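PDB 4V1S: alpha-1,6-mannanase, which probably hydrolyses alpha-1,6-mannosidic linkages in mannan, acting as a family 76 glycoside hydrolase. Local coordinates for residues R140-N145 with G185-Q190; S195-K200 with A250-D255; K200-S205 with N245-A250; C204-M209 with G268-S273; Q261-N266 with G313-S318. All blocks are in the same frame, centred on the assembly; numbering follows the deposited sequence. Where two conformers were deposited one is given.

Following the chain from the N terminus, contact 1 closes the first loop, bringing 185-190 back to the start of helix 142-159. Contact 2 then closes a somewhat longer loop, with contact 3 inside it; both pair strand 199-201 and its continuation with strand 246-252. Contact 4 joins helix 202-219, also used by contact 3, to helix 264-281 and, because 250-255 lies between its segments, crosses contact 2. Contact 5 joins the start of helix 264-281 to helix 313-330 and crosses contact 4. Together they tie a small antiparallel sheet to alternate helices of what is probably the family's alpha/alpha barrel; Lys200 links contact 1 to contacts 2 and 3 by reaching Gly185 and Gly186.

Contact 1: R140-N145 with G185-Q190; sequences RFYDEN and GGIYFQ
Phe141 drives the rim of its ring against the broad side of Phe189, an offset edge-to-face pair with centroids 5.5 Å apart and planes at 71°. Beside the Phe141 ring lies the aliphatic part of Gln190, whose CB is 3.5 Å from Phe141 CD2. Tyr142 points toward the loop: the CG2 methyl of beta-branched Ile187 lies 3.6 Å from Tyr142 CB and also against its CG. These residues open helix 142-159 of the helical barrel expected for family 76, with Phe141 in the N-cap position. In this first turn Tyr142 N has no helical carbonyl to bond, and Phe189 O from the loop accepts it at 3.2 Å, next to a single beta bridge between Phe141 and Gln190. Phe189 starts away from the helix, but with CG anti to the backbone N (chi1 -174°) its ring comes back, CE2 toward Phe141 and CE1 toward Asp143. Asp143 OD2 lies 3.3 Å from Phe189 CE1 and is hydrogen-bonded to a bound glycerol.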
# COMPACT_ATOMS: atom_id res chain seq x y z
N ARG A 140 -1.52 4.59 -17.63
CA ARG A 140 -0.83 4.95 -16.37
C ARG A 140 -1.75 5.63 -15.37
O ARG A 140 -2.69 6.34 -15.77
CB ARG A 140 0.40 5.79 -16.63
CG ARG A 140 1.37 5.15 -17.61
CD ARG A 140 2.72 5.83 -17.65
NE ARG A 140 2.62 7.17 -18.24
CZ ARG A 140 3.68 7.92 -18.56
NH1 ARG A 140 4.90 7.47 -18.36
NH2 ARG A 140 3.52 9.11 -19.11
N PHE A 141 -1.49 5.32 -14.09
CA PHE A 141 -2.31 5.72 -12.94
C PHE A 141 -1.46 6.41 -11.92
O PHE A 141 -0.39 5.93 -11.56
CB PHE A 141 -2.98 4.47 -12.35
CG PHE A 141 -3.95 3.82 -13.31
CD1 PHE A 141 -3.47 3.01 -14.35
CD2 PHE A 141 -5.29 4.07 -13.22
CE1 PHE A 141 -4.34 2.42 -15.24
CE2 PHE A 141 -6.17 3.50 -14.14
CZ PHE A 141 -5.68 2.70 -15.16
N TYR A 142 -1.95 7.55 -11.44
CA TYR A 142 -1.15 8.34 -10.52
C TYR A 142 -1.06 7.63 -9.17
O TYR A 142 -0.03 7.72 -8.51
CB TYR A 142 -1.68 9.78 -10.42
CG TYR A 142 -1.64 10.51 -11.74
CD1 TYR A 142 -0.45 10.95 -12.28
CD2 TYR A 142 -2.80 10.72 -12.49
CE1 TYR A 142 -0.40 11.61 -13.51
CE2 TYR A 142 -2.75 11.37 -13.72
CZ TYR A 142 -1.54 11.82 -14.22
OH TYR A 142 -1.46 12.48 -15.43
N ASP A 143 -2.11 6.90 -8.78
CA ASP A 143 -2.06 6.14 -7.55
C ASP A 143 -1.06 4.98 -7.60
O ASP A 143 -0.26 4.82 -6.69
CB ASP A 143 -3.44 5.70 -7.05
CG ASP A 143 -4.17 4.77 -8.01
OD1 ASP A 143 -3.84 4.75 -9.21
OD2 ASP A 143 -5.10 4.06 -7.57
N GLU A 144 -1.08 4.20 -8.69
CA GLU A 144 -0.18 3.06 -8.81
C GLU A 144 1.27 3.53 -8.65
O GLU A 144 2.09 2.84 -8.03
CB GLU A 144 -0.34 2.34 -10.16
CG GLU A 144 -1.63 1.58 -10.28
CD GLU A 144 -1.84 0.93 -11.63
OE1 GLU A 144 -1.07 1.21 -12.58
OE2 GLU A 144 -2.84 0.15 -11.76
N ASN A 145 1.58 4.69 -9.22
CA ASN A 145 2.92 5.24 -9.10
C ASN A 145 3.30 5.59 -7.67
O ASN A 145 4.46 5.41 -7.28
CB ASN A 145 3.17 6.40 -10.10
CG ASN A 145 3.55 5.85 -11.46
OD1 ASN A 145 4.72 5.73 -11.77
ND2 ASN A 145 2.56 5.43 -12.24
N GLY A 185 -6.91 21.86 -6.65
CA GLY A 185 -5.83 21.02 -6.18
C GLY A 185 -6.17 19.56 -6.36
O GLY A 185 -7.11 19.21 -7.04
N GLY A 186 -5.38 18.70 -5.73
CA GLY A 186 -5.63 17.27 -5.82
C GLY A 186 -5.09 16.66 -7.10
O GLY A 186 -4.60 17.36 -8.00
N ILE A 187 -5.19 15.34 -7.16
CA ILE A 187 -4.52 14.54 -8.18
C ILE A 187 -5.55 13.63 -8.85
O ILE A 187 -6.33 12.95 -8.19
CB ILE A 187 -3.37 13.73 -7.56
CG1 ILE A 187 -2.32 14.68 -7.00
CG2 ILE A 187 -2.73 12.73 -8.56
CD1 ILE A 187 -1.21 14.03 -6.19
N TYR A 188 -5.53 13.62 -10.19
CA TYR A 188 -6.40 12.78 -10.97
C TYR A 188 -6.17 11.32 -10.67
O TYR A 188 -5.06 10.91 -10.34
CB TYR A 188 -6.18 13.00 -12.48
CG TYR A 188 -6.40 14.40 -12.95
CD1 TYR A 188 -7.68 14.88 -13.23
CD2 TYR A 188 -5.32 15.26 -13.10
CE1 TYR A 188 -7.86 16.19 -13.65
CE2 TYR A 188 -5.50 16.56 -13.53
CZ TYR A 188 -6.77 17.01 -13.79
OH TYR A 188 -6.93 18.29 -14.21
N PHE A 189 -7.20 10.49 -10.86
CA PHE A 189 -6.99 9.08 -10.76
C PHE A 189 -5.98 8.56 -11.77
O PHE A 189 -5.10 7.81 -11.41
CB PHE A 189 -8.33 8.36 -10.97
CG PHE A 189 -8.28 6.87 -10.77
CD1 PHE A 189 -7.76 6.33 -9.59
CD2 PHE A 189 -8.69 6.00 -11.78
CE1 PHE A 189 -7.69 4.96 -9.42
CE2 PHE A 189 -8.64 4.61 -11.60
CZ PHE A 189 -8.13 4.10 -10.42
N GLN A 190 -6.17 8.97 -13.03
CA GLN A 190 -5.41 8.38 -14.11
C GLN A 190 -5.07 9.36 -15.25
O GLN A 190 -5.64 10.46 -15.36
CB GLN A 190 -6.11 7.19 -14.65
CG GLN A 190 -7.32 7.51 -15.48
CD GLN A 190 -8.04 6.25 -15.93
OE1 GLN A 190 -7.47 5.37 -16.60
NE2 GLN A 190 -9.28 6.16 -15.56

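Contact 2: S195-K200 with A250-D255; sequences SLPVQK and AKMVAD
Val198 O accepts two protons: one from Val253 N at 3.0 Å, the other from a water at 2.7 Å. The same water takes the proton of Ala254 N, so the backbone amides of Val253 and Ala254 are both satisfied where the strand ends and the chain turns away. One step further, Lys200 and Lys251 form a hydrogen-bonded pair, Lys200 N giving to Lys251 O at 3.0 Å and Lys251 N to Lys200 O at 2.8 Å; all three backbone bonds are nearly straight. Strands 199-201 and 246-252 thus run antiparallel in a small sheet, with Gln199 opposite Met252 as the non-hydrogen-bonded pair between these rungs. On their shared face the flexible Met252, bent at chi2 (-59°), lays CE 3.7 Å from Gln199 CB, while the Gln199 amide turns its NE2 to Asn201 OD1. Both lysines project from the other face and lead their ammonium groups off: Lys200 NZ forms a salt bridge with Asp180 and also donates to loop carbonyls, Lys251 NZ to Gly256 O. At the more exposed end, beta-branched Val198 and Val253 meet, CG1 to CG2, at 3.7 Å.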
# COMPACT_ATOMS: atom_id res chain seq x y z
N SER A 195 -13.37 5.13 -19.66
CA SER A 195 -14.71 4.82 -19.19
C SER A 195 -15.08 5.56 -17.90
O SER A 195 -16.24 5.85 -17.66
CB SER A 195 -14.89 3.31 -19.02
OG SER A 195 -13.91 2.79 -18.14
N LEU A 196 -14.09 5.88 -17.07
CA LEU A 196 -14.38 6.57 -15.81
C LEU A 196 -14.52 8.05 -16.02
O LEU A 196 -13.74 8.65 -16.76
CB LEU A 196 -13.24 6.37 -14.81
CG LEU A 196 -13.12 4.99 -14.19
CD1 LEU A 196 -11.92 5.00 -13.26
CD2 LEU A 196 -14.38 4.58 -13.42
N PRO A 197 -15.47 8.66 -15.31
CA PRO A 197 -15.52 10.12 -15.39
C PRO A 197 -14.26 10.75 -14.79
O PRO A 197 -13.67 10.21 -13.85
CB PRO A 197 -16.78 10.49 -14.58
CG PRO A 197 -17.11 9.30 -13.76
CD PRO A 197 -16.47 8.10 -14.37
N VAL A 198 -13.86 11.89 -15.35
CA VAL A 198 -12.67 12.58 -14.88
C VAL A 198 -12.88 12.95 -13.39
O VAL A 198 -13.89 13.55 -13.01
CB VAL A 198 -12.35 13.84 -15.71
CG1 VAL A 198 -11.11 14.56 -15.18
CG2 VAL A 198 -12.13 13.47 -17.17
N GLN A 199 -11.91 12.60 -12.57
CA GLN A 199 -12.06 12.73 -11.12
C GLN A 199 -10.70 12.79 -10.45
O GLN A 199 -9.69 12.34 -11.01
CB GLN A 199 -12.88 11.55 -10.57
CG GLN A 199 -12.28 10.19 -10.88
CD GLN A 199 -13.22 9.07 -10.55
OE1 GLN A 199 -14.14 8.73 -11.34
NE2 GLN A 199 -13.02 8.48 -9.39
N LYS A 200 -10.71 13.35 -9.24
CA LYS A 200 -9.55 13.41 -8.36
C LYS A 200 -9.87 12.64 -7.09
O LYS A 200 -10.97 12.70 -6.57
CB LYS A 200 -9.13 14.86 -8.07
CG LYS A 200 -8.68 15.58 -9.32
CD LYS A 200 -8.05 16.92 -9.01
CE LYS A 200 -7.31 17.48 -10.23
NZ LYS A 200 -6.47 18.65 -9.85
N ALA A 250 -13.63 10.27 -3.80
CA ALA A 250 -13.22 11.04 -4.97
C ALA A 250 -14.15 12.22 -5.17
O ALA A 250 -15.26 12.24 -4.64
CB ALA A 250 -13.24 10.16 -6.20
N LYS A 251 -13.67 13.19 -5.93
CA LYS A 251 -14.45 14.36 -6.32
C LYS A 251 -14.44 14.44 -7.85
O LYS A 251 -13.39 14.37 -8.47
CB LYS A 251 -13.89 15.62 -5.68
CG LYS A 251 -14.75 16.85 -5.85
CD LYS A 251 -14.24 17.95 -4.94
CE LYS A 251 -14.97 19.26 -5.11
NZ LYS A 251 -16.07 19.32 -4.15
N MET A 252 -15.64 14.56 -8.42
CA MET A 252 -15.83 14.58 -9.87
C MET A 252 -15.49 15.96 -10.43
O MET A 252 -15.90 16.98 -9.89
CB MET A 252 -17.27 14.24 -10.25
CG MET A 252 -17.76 12.90 -9.74
SD MET A 252 -16.77 11.50 -10.32
CE MET A 252 -16.06 10.93 -8.78
N VAL A 253 -14.74 15.98 -11.51
CA VAL A 253 -14.32 17.25 -12.09
C VAL A 253 -15.47 18.01 -12.75
O VAL A 253 -15.53 19.24 -12.67
CB VAL A 253 -13.15 17.01 -13.08
CG1 VAL A 253 -12.93 18.21 -13.99
CG2 VAL A 253 -11.89 16.68 -12.30
N ALA A 254 -16.41 17.29 -13.36
CA ALA A 254 -17.49 17.92 -14.12
C ALA A 254 -18.34 18.83 -13.25
O ALA A 254 -18.67 19.96 -13.64
CB ALA A 254 -18.36 16.85 -14.75
N ASP A 255 -18.72 18.35 -12.07
CA ASP A 255 -19.64 19.10 -11.22
C ASP A 255 -19.25 19.21 -9.76
O ASP A 255 -20.02 19.73 -8.95
CB ASP A 255 -21.04 18.48 -11.32
CG ASP A 255 -21.09 17.05 -10.81
OD1 ASP A 255 -20.05 16.47 -10.42
OD2 ASP A 255 -22.21 16.49 -10.82
O HOH W 1 -16.28 14.33 -14.03

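Contact 3: K200-S205 with N245-A250. With GOL (glycerol), chain C.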
# COMPACT_ATOMS: atom_id res chain seq x y z
N LYS A 200 -10.71 13.35 -9.24
CA LYS A 200 -9.55 13.41 -8.36
C LYS A 200 -9.87 12.64 -7.09
O LYS A 200 -10.97 12.70 -6.57
CB LYS A 200 -9.13 14.86 -8.07
CG LYS A 200 -8.68 15.58 -9.32
CD LYS A 200 -8.05 16.92 -9.01
CE LYS A 200 -7.31 17.48 -10.23
NZ LYS A 200 -6.47 18.65 -9.85
N ASN A 201 -8.89 11.89 -6.61
CA ASN A 201 -9.13 10.75 -5.72
C ASN A 201 -8.27 10.80 -4.45
O ASN A 201 -7.09 11.16 -4.49
CB ASN A 201 -8.86 9.42 -6.48
CG ASN A 201 -9.79 9.24 -7.65
OD1 ASN A 201 -10.63 8.32 -7.68
ND2 ASN A 201 -9.69 10.14 -8.61
N THR A 202 -8.90 10.48 -3.33
CA THR A 202 -8.23 10.46 -2.07
C THR A 202 -6.99 9.57 -2.12
O THR A 202 -5.96 9.96 -1.61
CB THR A 202 -9.17 9.98 -0.96
OG1 THR A 202 -10.30 10.85 -0.91
CG2 THR A 202 -8.45 9.96 0.37
N ILE A 203 -7.09 8.41 -2.76
CA ILE A 203 -5.96 7.49 -2.74
C ILE A 203 -4.75 8.13 -3.42
O ILE A 203 -3.62 7.96 -2.96
CB ILE A 203 -6.27 6.09 -3.31
CG1 ILE A 203 -5.08 5.14 -3.08
CG2 ILE A 203 -6.67 6.15 -4.78
CD1 ILE A 203 -4.73 4.92 -1.62
N CYS A 204 -4.99 8.88 -4.50
CA CYS A 204 -3.91 9.60 -5.15
C CYS A 204 -3.27 10.65 -4.24
O CYS A 204 -2.05 10.70 -4.17
CB CYS A 204 -4.40 10.23 -6.45
SG CYS A 204 -5.06 9.03 -7.60
N SER A 205 -4.08 11.45 -3.53
CA SER A 205 -3.54 12.33 -2.50
C SER A 205 -2.68 11.56 -1.51
O SER A 205 -1.55 11.95 -1.22
CB SER A 205 -4.65 13.02 -1.71
OG SER A 205 -5.32 14.01 -2.47
N ASN A 245 -14.34 11.80 10.71
CA ASN A 245 -12.92 11.83 10.37
C ASN A 245 -12.49 10.73 9.43
O ASN A 245 -11.31 10.40 9.36
CB ASN A 245 -12.05 11.88 11.62
CG ASN A 245 -12.08 13.24 12.26
OD1 ASN A 245 -11.56 14.21 11.69
ND2 ASN A 245 -12.73 13.35 13.40
N LEU A 246 -13.44 10.21 8.67
CA LEU A 246 -13.11 9.27 7.60
C LEU A 246 -13.09 9.99 6.26
O LEU A 246 -13.53 11.13 6.14
CB LEU A 246 -14.09 8.10 7.59
CG LEU A 246 -14.00 7.24 8.85
CD1 LEU A 246 -14.96 6.06 8.77
CD2 LEU A 246 -12.58 6.77 9.16
N LEU A 247 -12.52 9.31 5.26
CA LEU A 247 -12.28 9.92 3.95
C LEU A 247 -13.27 9.42 2.92
O LEU A 247 -13.47 8.20 2.76
CB LEU A 247 -10.86 9.58 3.45
CG LEU A 247 -9.65 10.33 4.02
CD1 LEU A 247 -9.65 11.82 3.67
CD2 LEU A 247 -9.50 10.14 5.52
N TRP A 248 -13.86 10.36 2.20
CA TRP A 248 -14.63 10.05 1.00
C TRP A 248 -13.66 9.58 -0.10
O TRP A 248 -12.46 9.65 0.06
CB TRP A 248 -15.46 11.26 0.55
CG TRP A 248 -16.51 11.64 1.56
CD1 TRP A 248 -17.36 10.79 2.20
CD2 TRP A 248 -16.83 12.96 2.04
NE1 TRP A 248 -18.19 11.49 3.05
CE2 TRP A 248 -17.87 12.82 2.98
CE3 TRP A 248 -16.33 14.24 1.78
CZ2 TRP A 248 -18.45 13.93 3.64
CZ3 TRP A 248 -16.88 15.32 2.43
CH2 TRP A 248 -17.92 15.17 3.37
N ASP A 249 -14.20 9.07 -1.19
CA ASP A 249 -13.39 8.42 -2.22
C ASP A 249 -12.81 9.36 -3.28
O ASP A 249 -11.64 9.25 -3.62
CB ASP A 249 -14.17 7.31 -2.94
CG ASP A 249 -13.26 6.39 -3.73
OD1 ASP A 249 -12.40 5.79 -3.10
OD2 ASP A 249 -13.41 6.27 -4.96
N ALA A 250 -13.63 10.27 -3.80
CA ALA A 250 -13.22 11.04 -4.97
C ALA A 250 -14.15 12.22 -5.17
O ALA A 250 -15.26 12.24 -4.64
CB ALA A 250 -13.24 10.16 -6.20
C1 GOL C . -10.75 4.50 -7.77
O1 GOL C . -10.72 3.10 -8.05
C2 GOL C . -10.38 4.76 -6.31
O2 GOL C . -10.74 6.10 -5.97
C3 GOL C . -11.09 3.75 -5.41
O3 GOL C . -10.77 3.95 -4.03
O HOH W 2 -9.67 7.24 -3.64
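Where strand 199-201 turns into helix 202-219, Asn201 and Thr202 lie against Asp249 and Ala250, which both face Asn259 in a classic beta bulge of strand 246-252. Asn201 holds the N-cap position, though its side chain makes no capping bond, and forms with Ala250 an antiparallel non-hydrogen-bonded pair. Thr202, the first helical residue, is gripped twice by the bulged strand: its N donates to Asp249 O at 3.0 Å, from above the carbonyl plane, and its OG1 to Trp248 O at 2.7 Å. With chi1 at -58°, OG1 stands beside the backbone N and CG2 is turned to Leu247, 3.9 Å from its CG, so threonine serves a polar and an apolar neighbour at once. A valine in its place has no hydroxyl and would probably leave Trp248 O without this donor, loosening the join between strand and helix. The side chains of Asn201 and Asp249 converge on a glycerol, probably from the crystallisation liquor, which also bonds to Tyr265 OH; it may mark part of a sugar-binding pocket. Glycerol O2 lies 2.8 Å from Asn201 OD1 and 2.9 Å from Asp249 OD2, its single proton able to serve either. Ile203 N donates at 3.0 Å to a water that also bonds to glycerol O2, linking helix start and ligand. Glycerol O3 donates to Asp249 OD1 at 2.6 Å.

Contact 4: C204-M209 with G268-S273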
# COMPACT_ATOMS: atom_id res chain seq x y z
N CYS A 204 -4.99 8.88 -4.50
CA CYS A 204 -3.91 9.60 -5.15
C CYS A 204 -3.27 10.65 -4.24
O CYS A 204 -2.05 10.70 -4.17
CB CYS A 204 -4.40 10.23 -6.45
SG CYS A 204 -5.06 9.03 -7.60
N SER A 205 -4.08 11.45 -3.53
CA SER A 205 -3.54 12.33 -2.50
C SER A 205 -2.68 11.56 -1.51
O SER A 205 -1.55 11.95 -1.22
CB SER A 205 -4.65 13.02 -1.71
OG SER A 205 -5.32 14.01 -2.47
N ALA A 206 -3.25 10.49 -0.98
CA ALA A 206 -2.68 9.81 0.17
C ALA A 206 -1.37 9.10 -0.12
O ALA A 206 -0.38 9.25 0.64
CB ALA A 206 -3.72 8.86 0.76
N VAL A 207 -1.29 8.34 -1.20
CA VAL A 207 -0.03 7.68 -1.51
C VAL A 207 1.03 8.70 -1.97
O VAL A 207 2.23 8.51 -1.77
CB VAL A 207 -0.15 6.55 -2.56
CG1 VAL A 207 -1.03 5.45 -2.03
CG2 VAL A 207 -0.61 7.04 -3.93
N THR A 208 0.59 9.79 -2.61
CA THR A 208 1.54 10.82 -3.00
C THR A 208 2.09 11.55 -1.75
O THR A 208 3.29 11.79 -1.66
CB THR A 208 0.91 11.77 -4.02
OG1 THR A 208 0.51 11.06 -5.17
CG2 THR A 208 1.85 12.86 -4.46
N MET A 209 1.22 11.86 -0.79
CA MET A 209 1.66 12.43 0.45
C MET A 209 2.66 11.55 1.19
O MET A 209 3.70 12.03 1.64
CB MET A 209 0.49 12.73 1.39
CG MET A 209 -0.36 13.92 0.94
SD MET A 209 -2.00 14.01 1.71
CE MET A 209 -1.57 13.76 3.43
N GLY A 268 -6.34 4.81 5.92
CA GLY A 268 -5.06 4.29 6.37
C GLY A 268 -3.87 5.02 5.76
O GLY A 268 -2.94 5.38 6.46
N PHE A 269 -3.87 5.23 4.45
CA PHE A 269 -2.75 5.93 3.86
C PHE A 269 -2.69 7.41 4.30
O PHE A 269 -1.60 7.94 4.40
CB PHE A 269 -2.75 5.85 2.34
CG PHE A 269 -2.17 4.56 1.78
CD1 PHE A 269 -0.80 4.35 1.79
CD2 PHE A 269 -2.98 3.63 1.14
CE1 PHE A 269 -0.25 3.21 1.25
CE2 PHE A 269 -2.43 2.50 0.58
CZ PHE A 269 -1.07 2.30 0.63
N MET A 270 -3.83 8.03 4.62
CA MET A 270 -3.81 9.36 5.23
C MET A 270 -3.22 9.34 6.64
O MET A 270 -2.39 10.18 6.95
CB MET A 270 -5.19 10.04 5.21
CG MET A 270 -5.72 10.39 3.81
SD MET A 270 -4.72 11.55 2.85
CE MET A 270 -5.13 13.04 3.73
N ILE A 271 -3.59 8.35 7.43
CA ILE A 271 -3.03 8.19 8.77
C ILE A 271 -1.49 8.07 8.68
O ILE A 271 -0.76 8.76 9.39
CB ILE A 271 -3.66 6.98 9.50
CG1 ILE A 271 -5.12 7.25 9.83
CG2 ILE A 271 -2.88 6.65 10.77
CD1 ILE A 271 -5.90 5.95 10.04
N ARG A 272 -1.00 7.17 7.82
CA ARG A 272 0.44 6.98 7.73
C ARG A 272 1.13 8.30 7.34
O ARG A 272 2.20 8.66 7.86
CB ARG A 272 0.77 5.88 6.73
CG ARG A 272 0.21 4.53 7.10
CD ARG A 272 0.89 3.41 6.32
NE ARG A 272 2.22 3.25 6.88
CZ ARG A 272 3.26 2.69 6.28
NH1 ARG A 272 3.18 2.19 5.05
NH2 ARG A 272 4.42 2.63 6.95
N SER A 273 0.51 9.02 6.40
CA SER A 273 1.04 10.32 5.96
C SER A 273 1.08 11.31 7.10
O SER A 273 2.10 11.97 7.33
CB SER A 273 0.22 10.86 4.79
OG SER A 273 0.32 10.02 3.65
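Val207 lies over one face of the Phe269 ring, its CG1 standing 3.9 Å from the ring centroid and 4° off the normal, a CH-pi contact above the middle. This contact joins helices 202-219 and 264-281, neighbours in what is probably the alpha/alpha barrel of the family, whose local axes run in roughly the same direction, 32° apart and 8.3 Å at closest approach. Such closeness suits Ala206, whose small CB fits between Phe269 CB at 3.5 Å and Met270 SD at 3.6 Å. Val207 aims CG1 at the ring by setting it anti to its own carbonyl carbon (chi1 -63°). Phe269 also meets Trp147 of helix 142-159 edge-to-face; an alanine here would probably open a gap below the Val207 methyl and deprive Trp147 of its partner. On the other side of Ala206, two flexible methionines cross obliquely, Met209 CE and Met270 CE touching at 3.6 Å. Ser273, small enough to sit against Met209, turns its hydroxyl back into its own helix, OG donating to Phe269 O at 2.9 Å.

Contact 5: Q261-N266 with G313-S318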
# COMPACT_ATOMS: atom_id res chain seq x y z
N GLN A 261 -18.35 6.97 -0.93
CA GLN A 261 -17.90 5.64 -0.51
C GLN A 261 -16.66 5.75 0.37
O GLN A 261 -15.66 6.35 -0.01
CB GLN A 261 -17.59 4.74 -1.69
CG GLN A 261 -17.00 3.39 -1.33
CD GLN A 261 -17.99 2.47 -0.63
OE1 GLN A 261 -19.19 2.42 -1.00
NE2 GLN A 261 -17.52 1.70 0.36
N LYS A 262 -16.75 5.15 1.55
CA LYS A 262 -15.62 5.12 2.49
C LYS A 262 -14.92 3.78 2.41
O LYS A 262 -15.52 2.74 2.66
CB LYS A 262 -16.11 5.37 3.90
CG LYS A 262 -16.47 6.85 4.08
CD LYS A 262 -17.15 7.16 5.37
CE LYS A 262 -17.47 8.64 5.41
NZ LYS A 262 -18.42 8.97 6.50
N TRP A 263 -13.62 3.84 2.11
CA TRP A 263 -12.78 2.67 2.06
C TRP A 263 -11.69 2.80 3.10
O TRP A 263 -11.10 3.87 3.28
CB TRP A 263 -12.08 2.54 0.69
CG TRP A 263 -13.03 2.28 -0.44
CD1 TRP A 263 -13.22 3.05 -1.50
CD2 TRP A 263 -13.84 1.10 -0.63
NE1 TRP A 263 -14.16 2.49 -2.34
CE2 TRP A 263 -14.54 1.28 -1.83
CE3 TRP A 263 -14.05 -0.07 0.11
CZ2 TRP A 263 -15.43 0.32 -2.32
CZ3 TRP A 263 -14.92 -1.02 -0.36
CH2 TRP A 263 -15.61 -0.83 -1.58
N SER A 264 -11.32 1.66 3.67
CA SER A 264 -10.30 1.62 4.71
C SER A 264 -8.95 2.22 4.31
O SER A 264 -8.35 2.94 5.10
CB SER A 264 -10.12 0.19 5.26
OG SER A 264 -9.77 -0.70 4.22
N TYR A 265 -8.47 1.92 3.10
CA TYR A 265 -7.16 2.36 2.69
C TYR A 265 -7.04 3.87 2.46
O TYR A 265 -5.97 4.42 2.54
CB TYR A 265 -6.65 1.58 1.49
CG TYR A 265 -7.16 1.97 0.11
CD1 TYR A 265 -8.49 2.38 -0.13
CD2 TYR A 265 -6.31 1.88 -0.99
CE1 TYR A 265 -8.94 2.71 -1.39
CE2 TYR A 265 -6.73 2.22 -2.25
CZ TYR A 265 -8.05 2.63 -2.47
OH TYR A 265 -8.45 2.96 -3.73
N ASN A 266 -8.16 4.53 2.20
CA ASN A 266 -8.13 5.99 2.08
C ASN A 266 -7.91 6.64 3.45
O ASN A 266 -7.14 7.58 3.58
CB ASN A 266 -9.39 6.50 1.40
CG ASN A 266 -9.30 6.38 -0.09
OD1 ASN A 266 -8.19 6.46 -0.66
ND2 ASN A 266 -10.42 6.14 -0.73
N GLY A 313 -8.96 -7.09 1.57
CA GLY A 313 -7.63 -7.14 2.18
C GLY A 313 -6.63 -6.17 1.60
O GLY A 313 -5.86 -5.57 2.34
N TYR A 314 -6.67 -6.01 0.29
CA TYR A 314 -5.80 -5.10 -0.41
C TYR A 314 -6.07 -3.63 -0.07
O TYR A 314 -5.30 -2.76 -0.50
CB TYR A 314 -5.79 -5.33 -1.93
CG TYR A 314 -7.15 -5.36 -2.56
CD1 TYR A 314 -7.92 -4.21 -2.68
CD2 TYR A 314 -7.70 -6.54 -2.97
CE1 TYR A 314 -9.19 -4.24 -3.23
CE2 TYR A 314 -8.96 -6.58 -3.55
CZ TYR A 314 -9.69 -5.42 -3.68
OH TYR A 314 -10.95 -5.43 -4.21
N PHE A 315 -7.13 -3.37 0.70
CA PHE A 315 -7.40 -2.07 1.33
C PHE A 315 -7.11 -2.10 2.83
O PHE A 315 -6.41 -1.22 3.37
CB PHE A 315 -8.86 -1.62 1.16
CG PHE A 315 -9.24 -1.24 -0.24
CD1 PHE A 315 -8.30 -0.97 -1.24
CD2 PHE A 315 -10.61 -1.06 -0.55
CE1 PHE A 315 -8.73 -0.57 -2.49
CE2 PHE A 315 -11.03 -0.67 -1.81
CZ PHE A 315 -10.09 -0.46 -2.81
N ALA A 316 -7.63 -3.12 3.50
CA ALA A 316 -7.66 -3.13 4.99
C ALA A 316 -6.29 -3.29 5.63
O ALA A 316 -6.12 -2.88 6.75
CB ALA A 316 -8.60 -4.20 5.51
N PHE A 317 -5.33 -3.85 4.88
CA PHE A 317 -3.94 -4.00 5.35
C PHE A 317 -3.40 -2.66 5.79
O PHE A 317 -2.49 -2.59 6.68
CB PHE A 317 -3.05 -4.62 4.26
CG PHE A 317 -2.59 -3.60 3.28
CD1 PHE A 317 -3.41 -3.13 2.30
CD2 PHE A 317 -1.41 -2.91 3.55
CE1 PHE A 317 -3.01 -2.07 1.50
CE2 PHE A 317 -0.99 -1.87 2.74
CZ PHE A 317 -1.82 -1.44 1.73
N SER A 318 -3.92 -1.56 5.20
CA SER A 318 -3.41 -0.21 5.55
C SER A 318 -3.72 0.19 6.99
O SER A 318 -2.99 0.97 7.59
CB SER A 318 -3.92 0.86 4.58
OG SER A 318 -5.32 1.01 4.65
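Phe315 O, 3.4 Å from Tyr265 CB, accepts from Ser318 N of its own helix at 3.1 Å; a second bond, from Ser318 OG, is doubtful because that side chain has two conformers. Around it, Trp263, Tyr265 and Phe315 form an aromatic cluster that joins the starts of helices 264-281 and 313-330 of the barrel. Tyr265 and Phe315 stack face to face, centroids 3.8 Å apart and planes at 15°, with Phe315 CD1 over the centre of the tyrosine ring. The tyrosine CG sits between the backbone N and the carbonyl carbon (chi1 80°), a setting that lays the ring along Phe315. Tyr265 OH is hydrogen-bonded to a glycerol, which may mark a pocket. Trp263, the N-cap residue, brings one indole face to Phe315 CE2, the planes 57° apart, while Gln261 CG lies over its opposite face. Tyr314 lies over the face of Phe315 opposite Tyr265. Ser264, small enough to lie against Phe315 and Ala316, bonds by its hydroxyl to Asp311 OD2. Between the indole and the phenylalanine the nearest atoms are Trp263 CD2 and Phe315 CE2, 3.5 Å apart.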